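Local coordinates for secreted effector protein SopD (Salmonella typhimurium, PDB 5CPC), which acts as a type III secreted effector that alters host cell physiology, contributes to replication in macrophages and acts with SopB in membrane fission and macropinosome formation during invasion, at residues A[243-248]-A[279-284]. Sequence-based numbering, arbitrary orientation.
Sequences FSMMHP and NDYHAK
The methyl CE of Met-245 is pressed to 3.2 Å from CB of Tyr-281, tight for two carbons, as the two side chains lie alongside with their tips pointing opposite ways. The same CE comes within 3.4 Å of CD2 of Tyr-281, while CB of Met-245 lies 3.7 Å from that CD2. Both side chains extend with CG anti to the backbone N, and a bend at chi3 of 24° turns the methionine methyl back onto the root of the tyrosine. SD of Met-245 lies 5.4 Å from the centroid of the Tyr-281 ring and 46° off its normal, an oblique Met-aromatic contact. At the far end, OH of Tyr-281 lies 3.8 Å from CB of Phe-243 and hydrogen-bonds beyond the segments with Asp-289 and Lys-285. A water accepts from N of Met-245; its 2.5 Å distance to NE2 of His-282 is unusually short, leaving that side of the bridge less certain. The axes of 243-245 and 279-283 approach to 9.4 Å and run roughly antiparallel, at 153°. The contact thus packs strand 240-245, of the two-stranded antiparallel hairpin it forms with strand 232-237, against the C-terminal turn of helix 264-283 through a Met-aromatic pair.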
ATOM      1  N   PHE A 243     -11.989  14.724  -6.610  1.00 42.92           N
ATOM      2  CA  PHE A 243     -10.930  14.422  -5.639  1.00 40.21           C
ATOM      3  C   PHE A 243     -11.330  13.336  -4.710  1.00 40.55           C
ATOM      4  O   PHE A 243     -12.536  13.062  -4.575  1.00 39.61           O
ATOM      5  CB  PHE A 243     -10.608  15.676  -4.840  1.00 39.97           C
ATOM      6  CG  PHE A 243     -10.098  16.774  -5.701  1.00 37.17           C
ATOM      7  CD1 PHE A 243      -8.766  16.813  -6.057  1.00 35.54           C
ATOM      8  CD2 PHE A 243     -10.959  17.754  -6.199  1.00 40.37           C
ATOM      9  CE1 PHE A 243      -8.278  17.768  -6.947  1.00 35.21           C
ATOM     10  CE2 PHE A 243     -10.447  18.792  -7.045  1.00 37.38           C
ATOM     11  CZ  PHE A 243      -9.128  18.774  -7.428  1.00 37.78           C
ATOM     12  N   SER A 244     -10.290  12.728  -4.107  1.00 41.04           N
ATOM     13  CA  SER A 244     -10.347  11.583  -3.183  1.00 43.78           C
ATOM     14  C   SER A 244      -9.202  11.626  -2.268  1.00 42.75           C
ATOM     15  O   SER A 244      -8.176  12.173  -2.601  1.00 41.55           O
ATOM     16  CB  SER A 244     -10.061  10.275  -3.957  1.00 43.45           C
ATOM     17  OG  SER A 244     -11.255  10.048  -4.594  1.00 52.30           O
ATOM     18  N   MET A 245      -9.345  10.946  -1.150  1.00 43.51           N
ATOM     19  CA  MET A 245      -8.213  10.672  -0.312  1.00 44.90           C
ATOM     20  C   MET A 245      -7.800   9.178  -0.284  1.00 45.08           C
ATOM     21  O   MET A 245      -8.632   8.298  -0.284  1.00 46.59           O
ATOM     22  CB  MET A 245      -8.444  11.174   1.094  1.00 44.63           C
ATOM     23  CG  MET A 245      -7.136  11.107   1.932  1.00 51.83           C
ATOM     24  SD  MET A 245      -7.219  11.846   3.575  1.00 56.01           S
ATOM     25  CE  MET A 245      -8.976  11.708   3.782  1.00 58.95           C
ATOM     26  N   MET A 246      -6.504   8.936  -0.244  1.00 45.02           N
ATOM     27  CA  MET A 246      -5.978   7.606  -0.140  1.00 45.05           C
ATOM     28  C   MET A 246      -6.586   6.977   1.151  1.00 44.55           C
ATOM     29  O   MET A 246      -6.511   7.565   2.244  1.00 42.15           O
ATOM     30  CB  MET A 246      -4.457   7.658  -0.013  1.00 44.86           C
ATOM     31  CG  MET A 246      -3.842   6.251  -0.115  1.00 49.49           C
ATOM     32  SD  MET A 246      -2.061   6.171  -0.008  1.00 60.49           S
ATOM     33  CE  MET A 246      -1.706   6.374  -1.757  1.00 54.48           C
ATOM     34  N   HIS A 247      -7.215   5.815   0.969  1.00 44.00           N
ATOM     35  CA  HIS A 247      -7.723   5.022   2.070  1.00 45.46           C
ATOM     36  C   HIS A 247      -6.656   4.849   3.148  1.00 44.34           C
ATOM     37  O   HIS A 247      -5.561   4.551   2.818  1.00 44.61           O
ATOM     38  CB  HIS A 247      -8.187   3.652   1.582  1.00 44.89           C
ATOM     39  CG  HIS A 247      -9.033   2.947   2.594  1.00 47.04           C
ATOM     40  ND1 HIS A 247      -8.488   2.321   3.704  1.00 42.91           N
ATOM     41  CD2 HIS A 247     -10.378   2.839   2.711  1.00 44.88           C
ATOM     42  CE1 HIS A 247      -9.468   1.813   4.434  1.00 48.24           C
ATOM     43  NE2 HIS A 247     -10.621   2.102   3.849  1.00 49.60           N
ATOM     44  N   PRO A 248      -6.968   5.110   4.418  1.00 45.33           N
ATOM     45  CA  PRO A 248      -5.933   4.984   5.466  1.00 46.78           C
ATOM     46  C   PRO A 248      -5.269   3.573   5.572  1.00 48.41           C
ATOM     47  O   PRO A 248      -4.091   3.463   5.971  1.00 48.62           O
ATOM     48  CB  PRO A 248      -6.689   5.277   6.785  1.00 48.08           C
ATOM     49  CG  PRO A 248      -8.099   5.753   6.396  1.00 46.86           C
ATOM     50  CD  PRO A 248      -8.315   5.461   4.930  1.00 45.53           C
ATOM     51  N   ASN A 279     -11.414  10.962   7.901  1.00 49.15           N
ATOM     52  CA  ASN A 279     -12.777  11.290   8.341  1.00 50.06           C
ATOM     53  C   ASN A 279     -13.029  12.802   8.297  1.00 50.07           C
ATOM     54  O   ASN A 279     -14.118  13.240   7.897  1.00 49.27           O
ATOM     55  CB  ASN A 279     -13.080  10.685   9.736  1.00 52.35           C
ATOM     56  CG  ASN A 279     -13.175   9.137   9.704  1.00 54.51           C
ATOM     57  OD1 ASN A 279     -13.738   8.555   8.769  1.00 56.77           O
ATOM     58  ND2 ASN A 279     -12.577   8.484  10.691  1.00 55.00           N
ATOM     59  N   ASP A 280     -12.013  13.590   8.675  1.00 49.69           N
ATOM     60  CA  ASP A 280     -12.127  15.057   8.616  1.00 50.33           C
ATOM     61  C   ASP A 280     -12.348  15.435   7.187  1.00 48.81           C
ATOM     62  O   ASP A 280     -13.205  16.262   6.897  1.00 49.91           O
ATOM     63  CB  ASP A 280     -10.856  15.765   9.123  1.00 50.47           C
ATOM     64  CG  ASP A 280     -10.733  15.758  10.650  1.00 56.92           C
ATOM     65  OD1 ASP A 280     -11.778  15.571  11.321  1.00 60.01           O
ATOM     66  OD2 ASP A 280      -9.601  15.941  11.181  1.00 61.37           O
ATOM     67  N   TYR A 281     -11.572  14.841   6.289  1.00 46.30           N
ATOM     68  CA  TYR A 281     -11.631  15.247   4.896  1.00 45.81           C
ATOM     69  C   TYR A 281     -13.095  15.011   4.389  1.00 47.15           C
ATOM     70  O   TYR A 281     -13.738  15.915   3.862  1.00 45.99           O
ATOM     71  CB  TYR A 281     -10.538  14.491   4.055  1.00 43.03           C
ATOM     72  CG  TYR A 281     -10.873  14.535   2.624  1.00 43.16           C
ATOM     73  CD1 TYR A 281     -10.796  15.735   1.921  1.00 36.53           C
ATOM     74  CD2 TYR A 281     -11.315  13.411   1.954  1.00 41.05           C
ATOM     75  CE1 TYR A 281     -11.131  15.803   0.603  1.00 39.11           C
ATOM     76  CE2 TYR A 281     -11.707  13.498   0.607  1.00 43.17           C
ATOM     77  CZ  TYR A 281     -11.598  14.690  -0.061  1.00 39.48           C
ATOM     78  OH  TYR A 281     -11.957  14.828  -1.402  1.00 39.49           O
ATOM     79  N   HIS A 282     -13.651  13.817   4.639  1.00 48.10           N
ATOM     80  CA  HIS A 282     -15.019  13.551   4.222  1.00 50.01           C
ATOM     81  C   HIS A 282     -16.088  14.373   4.915  1.00 50.11           C
ATOM     82  O   HIS A 282     -17.113  14.717   4.303  1.00 49.85           O
ATOM     83  CB  HIS A 282     -15.353  12.022   4.310  1.00 51.34           C
ATOM     84  CG  HIS A 282     -14.620  11.225   3.283  1.00 55.73           C
ATOM     85  ND1 HIS A 282     -13.623  10.332   3.604  1.00 56.99           N
ATOM     86  CD2 HIS A 282     -14.626  11.310   1.927  1.00 59.37           C
ATOM     87  CE1 HIS A 282     -13.111   9.832   2.493  1.00 57.51           C
ATOM     88  NE2 HIS A 282     -13.698  10.411   1.460  1.00 57.39           N
ATOM     89  N   ALA A 283     -15.911  14.654   6.199  1.00 50.39           N
ATOM     90  CA  ALA A 283     -16.870  15.556   6.838  1.00 51.82           C
ATOM     91  C   ALA A 283     -16.873  16.955   6.125  1.00 51.08           C
ATOM     92  O   ALA A 283     -17.917  17.570   5.979  1.00 51.35           O
ATOM     93  CB  ALA A 283     -16.588  15.666   8.339  1.00 52.53           C
ATOM     94  N   LYS A 284     -15.724  17.403   5.600  1.00 49.02           N
ATOM     95  CA  LYS A 284     -15.605  18.768   5.100  1.00 48.58           C
ATOM     96  C   LYS A 284     -15.311  18.800   3.581  1.00 47.71           C
ATOM     97  O   LYS A 284     -14.860  19.808   3.052  1.00 45.39           O
ATOM     98  CB  LYS A 284     -14.486  19.499   5.812  1.00 47.98           C
ATOM     99  CG  LYS A 284     -14.622  19.485   7.310  1.00 52.12           C
ATOM    100  CD  LYS A 284     -14.127  20.771   7.804  1.00 54.28           C
ATOM    101  CE  LYS A 284     -12.800  20.627   8.450  1.00 55.06           C
ATOM    102  NZ  LYS A 284     -13.190  20.620   9.899  1.00 62.26           N
TER
HETATM  103  O   HOH W   1     -11.982   9.815  -0.299  1.00 27.73           O